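PDB 5Y8E: sefir domain protein from Bacillus cereus F65185, which probably takes part in signalling by binding other SEFIR domains. Local coordinates for residues A[4-9]-A[62-67]; A[8-13]-A[83-88]; A[18-23]-A[34-39]; A[100-105]-A[120-125]. All blocks are in the same frame, centred on the assembly; numbering follows the deposited sequence.

Contact 1: A[4-9]-A[62-67]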
loop_
_atom_site.group_PDB
_atom_site.type_symbol
_atom_site.label_atom_id
_atom_site.label_comp_id
_atom_site.label_asym_id
_atom_site.label_seq_id
_atom_site.Cartn_x
_atom_site.Cartn_y
_atom_site.Cartn_z
ATOM N N VAL A 4 -3.155 -4.917 8.392
ATOM C CA VAL A 4 -2.686 -4.047 7.319
ATOM C C VAL A 4 -1.576 -4.703 6.486
ATOM O O VAL A 4 -0.511 -5.031 7.018
ATOM C CB VAL A 4 -2.165 -2.719 7.918
ATOM C CG1 VAL A 4 -1.620 -1.815 6.829
ATOM C CG2 VAL A 4 -3.269 -2.018 8.712
ATOM N N PHE A 5 -1.818 -4.897 5.187
ATOM C CA PHE A 5 -0.794 -5.423 4.273
ATOM C C PHE A 5 -0.062 -4.258 3.608
ATOM O O PHE A 5 -0.689 -3.268 3.227
ATOM C CB PHE A 5 -1.444 -6.330 3.209
ATOM C CG PHE A 5 -0.512 -6.741 2.092
ATOM C CD1 PHE A 5 0.684 -7.402 2.363
ATOM C CD2 PHE A 5 -0.842 -6.472 0.768
ATOM C CE1 PHE A 5 1.539 -7.777 1.336
ATOM C CE2 PHE A 5 0.007 -6.843 -0.270
ATOM C CZ PHE A 5 1.204 -7.500 0.019
ATOM N N ILE A 6 1.259 -4.364 3.487
ATOM C CA ILE A 6 2.033 -3.336 2.807
ATOM C C ILE A 6 2.542 -3.868 1.477
ATOM O O ILE A 6 3.360 -4.794 1.429
ATOM C CB ILE A 6 3.204 -2.822 3.675
ATOM C CG1 ILE A 6 2.677 -2.283 5.006
ATOM C CG2 ILE A 6 4.018 -1.764 2.917
ATOM C CD1 ILE A 6 3.773 -1.727 5.946
ATOM N N SER A 7 2.022 -3.294 0.396
ATOM C CA SER A 7 2.459 -3.630 -0.948
ATOM C C SER A 7 3.519 -2.620 -1.363
ATOM O O SER A 7 3.278 -1.407 -1.340
ATOM C CB SER A 7 1.269 -3.590 -1.912
ATOM O OG SER A 7 1.657 -3.878 -3.248
ATOM N N TYR A 8 4.700 -3.111 -1.727
ATOM C CA TYR A 8 5.795 -2.216 -2.092
ATOM C C TYR A 8 6.783 -2.905 -3.010
ATOM O O TYR A 8 6.756 -4.126 -3.165
ATOM C CB TYR A 8 6.510 -1.665 -0.841
ATOM C CG TYR A 8 7.343 -2.676 -0.068
ATOM C CD1 TYR A 8 6.735 -3.696 0.652
ATOM C CD2 TYR A 8 8.731 -2.578 -0.022
ATOM C CE1 TYR A 8 7.478 -4.609 1.370
ATOM C CE2 TYR A 8 9.492 -3.489 0.706
ATOM C CZ TYR A 8 8.848 -4.502 1.395
ATOM O OH TYR A 8 9.566 -5.425 2.117
ATOM N N SER A 9 7.643 -2.121 -3.640
ATOM C CA SER A 9 8.681 -2.682 -4.498
ATOM C C SER A 9 10.017 -2.581 -3.772
ATOM O O SER A 9 10.231 -1.646 -3.000
ATOM C CB SER A 9 8.748 -1.909 -5.814
ATOM O OG SER A 9 9.799 -2.399 -6.626
ATOM N N LEU A 62 -1.740 -0.869 2.243
ATOM C CA LEU A 62 -0.945 0.314 1.947
ATOM C C LEU A 62 -0.211 0.073 0.638
ATOM O O LEU A 62 0.437 -0.965 0.467
ATOM C CB LEU A 62 0.060 0.589 3.062
ATOM C CG LEU A 62 -0.484 0.676 4.486
ATOM C CD1 LEU A 62 0.569 1.234 5.453
ATOM C CD2 LEU A 62 -1.787 1.493 4.543
ATOM N N VAL A 63 -0.320 1.015 -0.292
ATOM C CA VAL A 63 0.373 0.875 -1.570
ATOM C C VAL A 63 1.477 1.909 -1.570
ATOM O O VAL A 63 1.209 3.110 -1.646
ATOM C CB VAL A 63 -0.566 1.082 -2.775
ATOM C CG1 VAL A 63 0.160 0.720 -4.064
ATOM C CG2 VAL A 63 -1.814 0.224 -2.642
ATOM N N ILE A 64 2.716 1.449 -1.433
ATOM C CA ILE A 64 3.840 2.368 -1.287
ATOM C C ILE A 64 4.264 2.849 -2.667
ATOM O O ILE A 64 5.012 2.179 -3.391
ATOM C CB ILE A 64 5.027 1.733 -0.541
ATOM C CG1 ILE A 64 4.567 1.145 0.799
ATOM C CG2 ILE A 64 6.133 2.761 -0.345
ATOM C CD1 ILE A 64 3.791 2.126 1.687
ATOM N N CYS A 65 3.769 4.020 -3.030
ATOM C CA CYS A 65 3.956 4.505 -4.382
ATOM C C CYS A 65 5.162 5.413 -4.507
ATOM O O CYS A 65 5.030 6.638 -4.520
ATOM C CB CYS A 65 2.698 5.229 -4.838
ATOM S SG CYS A 65 1.271 4.147 -5.053
ATOM N N ASP A 66 6.346 4.816 -4.585
ATOM C CA ASP A 66 7.499 5.570 -5.052
ATOM C C ASP A 66 7.524 5.508 -6.578
ATOM O O ASP A 66 6.671 4.850 -7.190
ATOM C CB ASP A 66 8.810 5.086 -4.405
ATOM C CG ASP A 66 9.135 3.623 -4.707
ATOM O OD1 ASP A 66 8.254 2.860 -5.171
ATOM O OD2 ASP A 66 10.292 3.229 -4.449
ATOM N N LYS A 67 8.475 6.200 -7.193
ATOM C CA LYS A 67 8.535 6.260 -8.653
ATOM C C LYS A 67 8.664 4.861 -9.254
ATOM O O LYS A 67 8.007 4.534 -10.247
ATOM C CB LYS A 67 9.697 7.144 -9.104
ATOM C CG LYS A 67 9.925 7.149 -10.606
ATOM C CD LYS A 67 10.903 8.235 -11.015
ATOM C CE LYS A 67 10.162 9.443 -11.573
ATOM N NZ LYS A 67 11.047 10.629 -11.793
HETATM O O HOH W 1 7.445 0.745 -3.295
#
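L62 lies against V4 and I6, and three backbone hydrogen bonds hold the two strands together beneath them. L62 CB rests 3.9 Å from F5 O. The next atom, CG, meets V4 CG1 at 3.6 Å; it sits anti to its own carbonyl carbon (chi1 -53°), and V4 CG1 is the branch anti to the backbone N of V4. At the tip the branches part: CD1 bridges V4 CG1 and I6 CG1, while CD2 touches V4 CG1 again and also packs on I101. Two residues further along the strand, I64 repeats the theme, its CG1 packed 3.6 Å from I6 CG2 and its CB 3.7 Å from Y8 CB. Residues 4-7 and 62-65 run parallel, with 22° between their axes; their strands, 3-7 and 60-65, are neighbouring inner strands of a largely parallel sheet, consistent with the STIR clan, to which SEFIR domains belong. L62 N gives its hydrogen to F5 O, S7 N to L62 O and I64 N to S7 O; the last is almost straight, at 176°. On the face opposite I6 and L62, S7 and V63 point the other way, and S7 OG is hydrogen-bonded to Y69. Past the last bridge a water takes over: it accepts from S9 N at 2.9 Å and donates to I64 O and D66 OD1. D66 also caps the start of helix 67-75 by accepting from Y69 N, and its OD2 bonds S11. The hydroxyl of Y8 reaches D37.

Contact 2: A[8-13]-A[83-88]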
loop_
_atom_site.group_PDB
_atom_site.type_symbol
_atom_site.label_atom_id
_atom_site.label_comp_id
_atom_site.label_asym_id
_atom_site.label_seq_id
_atom_site.Cartn_x
_atom_site.Cartn_y
_atom_site.Cartn_z
ATOM N N TYR A 8 4.700 -3.111 -1.727
ATOM C CA TYR A 8 5.795 -2.216 -2.092
ATOM C C TYR A 8 6.783 -2.905 -3.010
ATOM O O TYR A 8 6.756 -4.126 -3.165
ATOM C CB TYR A 8 6.510 -1.665 -0.841
ATOM C CG TYR A 8 7.343 -2.676 -0.068
ATOM C CD1 TYR A 8 6.735 -3.696 0.652
ATOM C CD2 TYR A 8 8.731 -2.578 -0.022
ATOM C CE1 TYR A 8 7.478 -4.609 1.370
ATOM C CE2 TYR A 8 9.492 -3.489 0.706
ATOM C CZ TYR A 8 8.848 -4.502 1.395
ATOM O OH TYR A 8 9.566 -5.425 2.117
ATOM N N SER A 9 7.643 -2.121 -3.640
ATOM C CA SER A 9 8.681 -2.682 -4.498
ATOM C C SER A 9 10.017 -2.581 -3.772
ATOM O O SER A 9 10.231 -1.646 -3.000
ATOM C CB SER A 9 8.748 -1.909 -5.814
ATOM O OG SER A 9 9.799 -2.399 -6.626
ATOM N N TRP A 10 10.914 -3.532 -4.005
ATOM C CA TRP A 10 12.235 -3.480 -3.381
ATOM C C TRP A 10 13.168 -2.572 -4.189
ATOM O O TRP A 10 14.175 -3.022 -4.739
ATOM C CB TRP A 10 12.830 -4.886 -3.252
ATOM C CG TRP A 10 12.230 -5.719 -2.134
ATOM C CD1 TRP A 10 11.002 -5.562 -1.551
ATOM C CD2 TRP A 10 12.853 -6.827 -1.461
ATOM N NE1 TRP A 10 10.814 -6.520 -0.573
ATOM C CE2 TRP A 10 11.939 -7.303 -0.497
ATOM C CE3 TRP A 10 14.088 -7.471 -1.594
ATOM C CZ2 TRP A 10 12.230 -8.389 0.338
ATOM C CZ3 TRP A 10 14.374 -8.552 -0.766
ATOM C CH2 TRP A 10 13.449 -8.998 0.187
ATOM N N SER A 11 12.830 -1.287 -4.233
ATOM C CA SER A 11 13.507 -0.327 -5.101
ATOM C C SER A 11 14.985 -0.126 -4.764
ATOM O O SER A 11 15.812 0.092 -5.656
ATOM C CB SER A 11 12.780 1.017 -5.044
ATOM O OG SER A 11 11.396 0.843 -5.252
ATOM N N SER A 12 15.308 -0.199 -3.477
ATOM C CA SER A 12 16.668 0.025 -2.999
ATOM C C SER A 12 16.728 -0.454 -1.562
ATOM O O SER A 12 15.686 -0.708 -0.953
ATOM C CB SER A 12 17.003 1.511 -3.046
ATOM O OG SER A 12 16.226 2.223 -2.100
ATOM N N GLU A 13 17.928 -0.572 -1.003
ATOM C CA GLU A 13 18.031 -0.991 0.391
ATOM C C GLU A 13 17.434 0.059 1.328
ATOM O O GLU A 13 16.766 -0.281 2.306
ATOM C CB GLU A 13 19.475 -1.329 0.774
ATOM C CG GLU A 13 20.022 -2.578 0.079
ATOM C CD GLU A 13 19.176 -3.830 0.318
ATOM O OE1 GLU A 13 18.433 -3.890 1.326
ATOM O OE2 GLU A 13 19.261 -4.768 -0.508
ATOM N N GLU A 83 6.787 -13.948 -9.756
ATOM C CA GLU A 83 7.705 -13.101 -8.994
ATOM C C GLU A 83 7.209 -11.670 -8.807
ATOM O O GLU A 83 7.777 -10.901 -8.087
ATOM C CB GLU A 83 9.116 -13.093 -9.628
ATOM C CG GLU A 83 9.770 -14.452 -9.569
ATOM C CD GLU A 83 11.037 -14.557 -10.434
ATOM O OE1 GLU A 83 10.928 -14.352 -11.647
ATOM O OE2 GLU A 83 12.105 -14.779 -9.884
ATOM N N THR A 84 6.134 -11.348 -9.501
ATOM C CA THR A 84 5.572 -10.018 -9.517
ATOM C C THR A 84 5.098 -9.592 -8.077
ATOM O O THR A 84 4.397 -10.318 -7.433
ATOM C CB THR A 84 4.437 -10.001 -10.538
ATOM O OG1 THR A 84 4.954 -10.293 -11.841
ATOM C CG2 THR A 84 3.717 -8.695 -10.561
ATOM N N MET A 85 5.505 -8.417 -7.613
ATOM C CA MET A 85 5.123 -7.959 -6.293
ATOM C C MET A 85 4.359 -6.604 -6.317
ATOM O O MET A 85 4.111 -6.032 -5.305
ATOM C CB MET A 85 6.324 -7.887 -5.350
ATOM C CG MET A 85 7.226 -6.726 -5.571
ATOM S SD MET A 85 8.933 -6.992 -4.794
ATOM C CE MET A 85 8.467 -7.326 -3.183
ATOM N N ILE A 86 3.991 -6.150 -7.501
ATOM C CA ILE A 86 3.363 -4.887 -7.717
ATOM C C ILE A 86 1.882 -5.123 -8.141
ATOM O O ILE A 86 1.618 -5.898 -8.981
ATOM C CB ILE A 86 4.161 -4.101 -8.816
ATOM C CG1 ILE A 86 5.550 -3.770 -8.226
ATOM C CG2 ILE A 86 3.477 -2.933 -9.246
ATOM C CD1 ILE A 86 6.439 -3.130 -9.094
ATOM N N ILE A 87 0.983 -4.416 -7.507
ATOM C CA ILE A 87 -0.415 -4.561 -7.778
ATOM C C ILE A 87 -0.714 -4.397 -9.279
ATOM O O ILE A 87 -0.293 -3.477 -9.891
ATOM C CB ILE A 87 -1.228 -3.587 -6.935
ATOM C CG1 ILE A 87 -1.213 -4.005 -5.483
ATOM C CG2 ILE A 87 -2.627 -3.524 -7.354
ATOM C CD1 ILE A 87 -1.747 -2.987 -4.584
ATOM N N THR A 88 -1.521 -5.320 -9.791
ATOM C CA THR A 88 -1.960 -5.289 -11.191
ATOM C C THR A 88 -3.390 -4.749 -11.372
ATOM O O THR A 88 -4.155 -4.809 -10.482
ATOM C CB THR A 88 -2.008 -6.753 -11.767
ATOM O OG1 THR A 88 -2.910 -7.490 -10.999
ATOM C CG2 THR A 88 -0.665 -7.406 -11.686
HETATM O O HOH W 2 4.917 -6.053 -2.076
#
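No backbone hydrogen bond joins the loops 8-13 and 83-88, whose CA atoms come nearest at S9 and I86, 6.6 Å apart; one water between Y8 N and M85 O, the second link weak, is what connects the main chains. M85 supplies most of the side-chain contact. Its CG stands between its own backbone N and carbonyl carbon (chi1 76°) and lies 3.6 Å from Y8 O; the chain then bends at chi3, bringing the methyl CE to W10 CD1 at 3.5 Å. SD lies 4.6 Å from the centroid of the five-membered ring of W10, 32° off the ring normal, an oblique Met-aromatic contact in which the two side chains cross at about a right angle. Within the SEFIR fold, segment 8-13 leads from strand 3-7 into helix 13-29, whereas segment 83-88 lies in the loop between helix 67-75 and helix 89-93. W10 NE1 is also hydrogen-bonded to D37, and K16 makes a cation-pi contact with the ring. Elsewhere in the contact, I86 extends CD1 to S9 CB at 4.2 Å, with Y69 of helix 67-75 touching both residues. S9 OG meanwhile bonds D68.

Contact 3: A[18-23]-A[34-39]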
loop_
_atom_site.group_PDB
_atom_site.type_symbol
_atom_site.label_atom_id
_atom_site.label_comp_id
_atom_site.label_asym_id
_atom_site.label_seq_id
_atom_site.Cartn_x
_atom_site.Cartn_y
_atom_site.Cartn_z
ATOM N N TRP A 18 12.973 1.966 4.894
ATOM C CA TRP A 18 11.880 2.894 5.186
ATOM C C TRP A 18 10.566 2.139 5.391
ATOM O O TRP A 18 9.806 2.433 6.316
ATOM C CB TRP A 18 11.743 3.937 4.069
ATOM C CG TRP A 18 10.711 5.009 4.338
ATOM C CD1 TRP A 18 10.921 6.230 4.923
ATOM C CD2 TRP A 18 9.312 4.947 4.031
ATOM N NE1 TRP A 18 9.740 6.928 4.989
ATOM C CE2 TRP A 18 8.737 6.165 4.446
ATOM C CE3 TRP A 18 8.496 3.983 3.427
ATOM C CZ2 TRP A 18 7.374 6.440 4.288
ATOM C CZ3 TRP A 18 7.144 4.253 3.276
ATOM C CH2 TRP A 18 6.597 5.472 3.704
ATOM N N VAL A 19 10.300 1.161 4.530
ATOM C CA VAL A 19 9.079 0.376 4.653
ATOM C C VAL A 19 9.104 -0.468 5.935
ATOM O O VAL A 19 8.103 -0.550 6.650
ATOM C CB VAL A 19 8.850 -0.503 3.406
ATOM C CG1 VAL A 19 7.675 -1.461 3.620
ATOM C CG2 VAL A 19 8.588 0.377 2.177
ATOM N N LEU A 20 10.241 -1.097 6.218
ATOM C CA LEU A 20 10.408 -1.859 7.455
ATOM C C LEU A 20 10.195 -0.983 8.698
ATOM O O LEU A 20 9.510 -1.391 9.646
ATOM C CB LEU A 20 11.787 -2.524 7.497
ATOM C CG LEU A 20 12.092 -3.362 8.741
ATOM C CD1 LEU A 20 11.154 -4.563 8.832
ATOM C CD2 LEU A 20 13.551 -3.818 8.764
ATOM N N ASP A 21 10.775 0.216 8.693
ATOM C CA ASP A 21 10.602 1.151 9.805
ATOM C C ASP A 21 9.128 1.515 9.980
ATOM O O ASP A 21 8.637 1.628 11.105
ATOM C CB ASP A 21 11.415 2.437 9.578
ATOM C CG ASP A 21 12.910 2.243 9.737
ATOM O OD1 ASP A 21 13.353 1.199 10.262
ATOM O OD2 ASP A 21 13.658 3.162 9.331
ATOM N N LEU A 22 8.428 1.699 8.863
ATOM C CA LEU A 22 6.998 2.028 8.892
ATOM C C LEU A 22 6.182 0.871 9.456
ATOM O O LEU A 22 5.289 1.074 10.279
ATOM C CB LEU A 22 6.494 2.386 7.493
ATOM C CG LEU A 22 5.039 2.861 7.481
ATOM C CD1 LEU A 22 4.935 4.199 8.216
ATOM C CD2 LEU A 22 4.527 2.974 6.066
ATOM N N ALA A 23 6.497 -0.337 9.047
ATOM C CA ALA A 23 5.815 -1.505 9.542
ATOM C C ALA A 23 5.940 -1.642 11.073
ATOM O O ALA A 23 5.023 -1.872 11.781
ATOM C CB ALA A 23 6.364 -2.733 8.863
ATOM N N VAL A 34 0.523 -5.888 11.127
ATOM C CA VAL A 34 1.053 -5.637 9.789
ATOM C C VAL A 34 1.484 -6.936 9.128
ATOM O O VAL A 34 2.188 -7.756 9.733
ATOM C CB VAL A 34 2.218 -4.606 9.792
ATOM C CG1 VAL A 34 2.846 -4.495 8.406
ATOM C CG2 VAL A 34 1.717 -3.246 10.243
ATOM N N ILE A 35 1.015 -7.126 7.898
ATOM C CA ILE A 35 1.454 -8.228 7.053
ATOM C C ILE A 35 2.584 -7.742 6.145
ATOM O O ILE A 35 2.359 -6.947 5.226
ATOM C CB ILE A 35 0.291 -8.769 6.184
ATOM C CG1 ILE A 35 -0.893 -9.167 7.070
ATOM C CG2 ILE A 35 0.767 -9.950 5.348
ATOM C CD1 ILE A 35 -2.195 -9.474 6.299
ATOM N N LEU A 36 3.795 -8.227 6.404
ATOM C CA LEU A 36 4.988 -7.779 5.681
ATOM C C LEU A 36 5.760 -8.976 5.137
ATOM O O LEU A 36 6.030 -9.931 5.875
ATOM C CB LEU A 36 5.893 -6.951 6.610
ATOM C CG LEU A 36 7.127 -6.311 5.964
ATOM C CD1 LEU A 36 6.717 -5.275 4.910
ATOM C CD2 LEU A 36 8.022 -5.685 7.031
ATOM N N ASP A 37 6.126 -8.919 3.858
ATOM C CA ASP A 37 6.816 -10.033 3.200
ATOM C C ASP A 37 8.051 -10.543 3.951
ATOM O O ASP A 37 8.257 -11.751 4.087
ATOM C CB ASP A 37 7.164 -9.679 1.742
ATOM C CG ASP A 37 8.014 -8.411 1.612
ATOM O OD1 ASP A 37 8.300 -7.728 2.624
ATOM O OD2 ASP A 37 8.391 -8.082 0.465
ATOM N N ARG A 38 8.858 -9.631 4.470
ATOM C CA ARG A 38 10.109 -10.048 5.094
ATOM C C ARG A 38 9.929 -10.766 6.425
ATOM O O ARG A 38 10.735 -11.628 6.785
ATOM C CB ARG A 38 11.061 -8.872 5.196
ATOM C CG ARG A 38 11.378 -8.316 3.823
ATOM C CD ARG A 38 12.159 -7.044 3.918
ATOM N NE ARG A 38 13.476 -7.265 4.495
ATOM C CZ ARG A 38 14.265 -6.280 4.900
ATOM N NH1 ARG A 38 13.842 -5.030 4.798
ATOM N NH2 ARG A 38 15.460 -6.540 5.416
ATOM N N TRP A 39 8.843 -10.450 7.124
ATOM C CA TRP A 39 8.524 -11.124 8.377
ATOM C C TRP A 39 8.004 -12.531 8.114
ATOM O O TRP A 39 8.008 -13.380 9.006
ATOM C CB TRP A 39 7.501 -10.319 9.184
ATOM C CG TRP A 39 8.082 -9.065 9.790
ATOM C CD1 TRP A 39 9.411 -8.788 9.993
ATOM C CD2 TRP A 39 7.357 -7.920 10.260
ATOM N NE1 TRP A 39 9.548 -7.543 10.570
ATOM C CE2 TRP A 39 8.304 -6.991 10.741
ATOM C CE3 TRP A 39 6.000 -7.596 10.331
ATOM C CZ2 TRP A 39 7.930 -5.752 11.279
ATOM C CZ3 TRP A 39 5.632 -6.372 10.862
ATOM C CH2 TRP A 39 6.591 -5.463 11.328
#
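The methyl of A23 is the small bump at the middle of this interface, set into a hollow walled by V34, L36 and W39. Its CB lies 4.0 Å from V34 CG1, 3.8 Å from L36 CD2 and 3.7 Å from W39 CH2, so three residues close round a single carbon. L36 is the larger projection from the other side. With CG anti to the backbone N (chi1 -175°), it drives its two methyls toward the helix: CD1 meets V19 CG1 at 4.1 Å, and CD2 goes between L20 and A23, 3.8 Å from L20 CD1. That same CD2 also sits over the centre of one face of the W39 indole, 3.9 Å above its plane. L20 fills the outer part of the seam. Its CD1 reaches W39 NE1 at 3.8 Å, obliquely to the ring, and its CD2 approaches R38 NH1 obliquely. No hydrogen bond joins the two segments; the fit is mainly apolar, with I6 closing the inner side beneath V19, A23 and V34. Between the packing residues, D37 OD1 takes a weak hydrogen bond from R38 N. Helix 13-29 thus packs on the end of strand 33-35 and the turn beyond it, as the connecting helix does in a beta-alpha-beta crossover, here the one built from strand 3-7, helix 13-29 and strand 33-35.

Contact 4: A[100-105]-A[120-125]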
loop_
_atom_site.group_PDB
_atom_site.type_symbol
_atom_site.label_atom_id
_atom_site.label_comp_id
_atom_site.label_asym_id
_atom_site.label_seq_id
_atom_site.Cartn_x
_atom_site.Cartn_y
_atom_site.Cartn_z
ATOM N N PHE A 100 -7.723 0.117 -0.280
ATOM C CA PHE A 100 -6.408 0.662 -0.623
ATOM C C PHE A 100 -6.145 2.035 -0.018
ATOM O O PHE A 100 -7.008 2.921 -0.070
ATOM C CB PHE A 100 -6.224 0.723 -2.147
ATOM C CG PHE A 100 -6.284 -0.618 -2.819
ATOM C CD1 PHE A 100 -5.218 -1.508 -2.719
ATOM C CD2 PHE A 100 -7.407 -0.992 -3.552
ATOM C CE1 PHE A 100 -5.271 -2.752 -3.333
ATOM C CE2 PHE A 100 -7.475 -2.228 -4.167
ATOM C CZ PHE A 100 -6.402 -3.112 -4.065
ATOM N N ILE A 101 -4.960 2.189 0.567
ATOM C CA ILE A 101 -4.455 3.490 0.996
ATOM C C ILE A 101 -3.124 3.739 0.295
ATOM O O ILE A 101 -2.063 3.298 0.758
ATOM C CB ILE A 101 -4.252 3.564 2.518
ATOM C CG1 ILE A 101 -5.546 3.230 3.257
ATOM C CG2 ILE A 101 -3.724 4.956 2.940
ATOM C CD1 ILE A 101 -5.366 3.110 4.771
ATOM N N PRO A 102 -3.173 4.425 -0.850
ATOM C CA PRO A 102 -1.937 4.716 -1.576
ATOM C C PRO A 102 -1.163 5.807 -0.858
ATOM O O PRO A 102 -1.763 6.801 -0.450
ATOM C CB PRO A 102 -2.443 5.229 -2.930
ATOM C CG PRO A 102 -3.863 4.714 -3.038
ATOM C CD PRO A 102 -4.367 4.792 -1.628
ATOM N N ILE A 103 0.140 5.608 -0.683
ATOM C CA ILE A 103 1.011 6.633 -0.113
ATOM C C ILE A 103 2.008 7.039 -1.188
ATOM O O ILE A 103 2.833 6.224 -1.616
ATOM C CB ILE A 103 1.776 6.108 1.114
ATOM C CG1 ILE A 103 0.814 5.519 2.155
ATOM C CG2 ILE A 103 2.623 7.222 1.739
ATOM C CD1 ILE A 103 1.533 4.808 3.319
ATOM N N SER A 104 1.929 8.288 -1.638
ATOM C CA SER A 104 2.837 8.780 -2.675
ATOM C C SER A 104 4.115 9.336 -2.066
ATOM O O SER A 104 4.080 10.258 -1.240
ATOM C CB SER A 104 2.161 9.853 -3.537
ATOM O OG SER A 104 2.980 10.212 -4.639
ATOM N N LEU A 105 5.245 8.762 -2.463
ATOM C CA LEU A 105 6.539 9.224 -1.985
ATOM C C LEU A 105 7.117 10.127 -3.056
ATOM O O LEU A 105 7.796 9.665 -3.969
ATOM C CB LEU A 105 7.476 8.043 -1.724
ATOM C CG LEU A 105 6.946 7.005 -0.733
ATOM C CD1 LEU A 105 8.034 5.996 -0.392
ATOM C CD2 LEU A 105 6.425 7.678 0.523
ATOM N N SER A 120 -9.670 5.975 -8.361
ATOM C CA SER A 120 -9.631 7.232 -7.627
ATOM C C SER A 120 -8.208 7.777 -7.681
ATOM O O SER A 120 -7.239 7.014 -7.644
ATOM C CB SER A 120 -10.117 7.072 -6.184
ATOM O OG SER A 120 -9.354 6.115 -5.478
ATOM N N ARG A 121 -8.087 9.095 -7.802
ATOM C CA ARG A 121 -6.782 9.735 -7.913
ATOM C C ARG A 121 -6.263 10.156 -6.548
ATOM O O ARG A 121 -5.337 10.962 -6.440
ATOM C CB ARG A 121 -6.854 10.948 -8.839
ATOM C CG ARG A 121 -6.764 10.612 -10.317
ATOM C CD ARG A 121 -5.417 9.983 -10.653
ATOM N NE ARG A 121 -5.517 8.539 -10.843
ATOM C CZ ARG A 121 -4.490 7.758 -11.164
ATOM N NH1 ARG A 121 -3.283 8.284 -11.326
ATOM N NH2 ARG A 121 -4.668 6.454 -11.324
ATOM N N PHE A 122 -6.862 9.601 -5.501
ATOM C CA PHE A 122 -6.473 9.969 -4.153
ATOM C C PHE A 122 -5.303 9.136 -3.661
ATOM O O PHE A 122 -5.105 7.984 -4.064
ATOM C CB PHE A 122 -7.663 9.893 -3.191
ATOM C CG PHE A 122 -7.736 8.617 -2.399
ATOM C CD1 PHE A 122 -7.487 8.624 -1.033
ATOM C CD2 PHE A 122 -8.071 7.417 -3.011
ATOM C CE1 PHE A 122 -7.560 7.457 -0.292
ATOM C CE2 PHE A 122 -8.147 6.243 -2.278
ATOM C CZ PHE A 122 -7.893 6.263 -0.913
ATOM N N ALA A 123 -4.519 9.750 -2.791
ATOM C CA ALA A 123 -3.348 9.125 -2.225
ATOM C C ALA A 123 -2.993 9.998 -1.053
ATOM O O ALA A 123 -3.340 11.180 -1.041
ATOM C CB ALA A 123 -2.216 9.124 -3.232
ATOM N N LEU A 124 -2.323 9.424 -0.066
ATOM C CA LEU A 124 -1.707 10.230 0.980
ATOM C C LEU A 124 -0.376 10.708 0.441
ATOM O O LEU A 124 0.535 9.906 0.223
ATOM C CB LEU A 124 -1.506 9.409 2.252
ATOM C CG LEU A 124 -0.706 10.069 3.385
ATOM C CD1 LEU A 124 -1.391 11.338 3.823
ATOM C CD2 LEU A 124 -0.558 9.112 4.555
ATOM N N GLY A 125 -0.273 12.010 0.193
ATOM C CA GLY A 125 0.984 12.597 -0.232
ATOM C C GLY A 125 1.908 12.713 0.964
ATOM O O GLY A 125 1.700 13.560 1.835
#
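P102 O accepts from L124 N at 2.7 Å, and two residues on, S104 N gives its hydrogen to L124 O at 2.8 Å. L124 therefore spends both its main-chain N and its O on strand 100-108. The donor is tilted 17° from the carbonyl plane of P102 in the first bond and 31° from that of L124 in the second. L124 O has a second, softer neighbour in I103 CA, 3.3 Å away in a CA-H...O contact. P102, with no N-H of its own, takes part through its carbonyl alone, and the pairs I103 with L124 and S104 with G125 follow in parallel register. The short strand 124-125 is thereby added beside strand 100-108, which pairs along its other side with strand 60-65: I103 has backbone bonds to V63 and C65. S104 also has a backbone hydrogen bond with W126, and in the conformer given its hydroxyl is bonded to G106 O. Ahead of the pairing the side chains pack without hydrogen bonds between the segments. The CB atoms of P102 and A123 meet at 3.9 Å, and P102 CG rests 3.6 Å from F122 O. F122 crosses the proline at about a right angle, bringing CZ to 3.9 Å from P102 CD; F100 O lies at the edge of the same ring, near its plane. Helix 131-143 covers I103 and L124 through L138.

How the contacts relate
All four contacts belong to one compact domain built round a single mixed sheet. Contact 1, its centre about 3 Å from that of the chain, joins inner strands 3-7 and 60-65. Contact 4, about 10 Å from it between centres, continues the sheet through strand 100-108 to 124-125; contact 3, equally far by centres, lays helix 13-29 against the strand 33-35 side. The centres of contacts 3 and 4 lie about 18 Å apart, on opposite sides of the chain's centre. Contact 2 shares Y8 and S9 with contact 1 and joins the loop after strand 3-7 to the loop before helix 89-93. Along the chain, contact 3 falls within the spans of contacts 1 and 2, and contact 4 follows. Sheet, helix and loops thus form one continuous core.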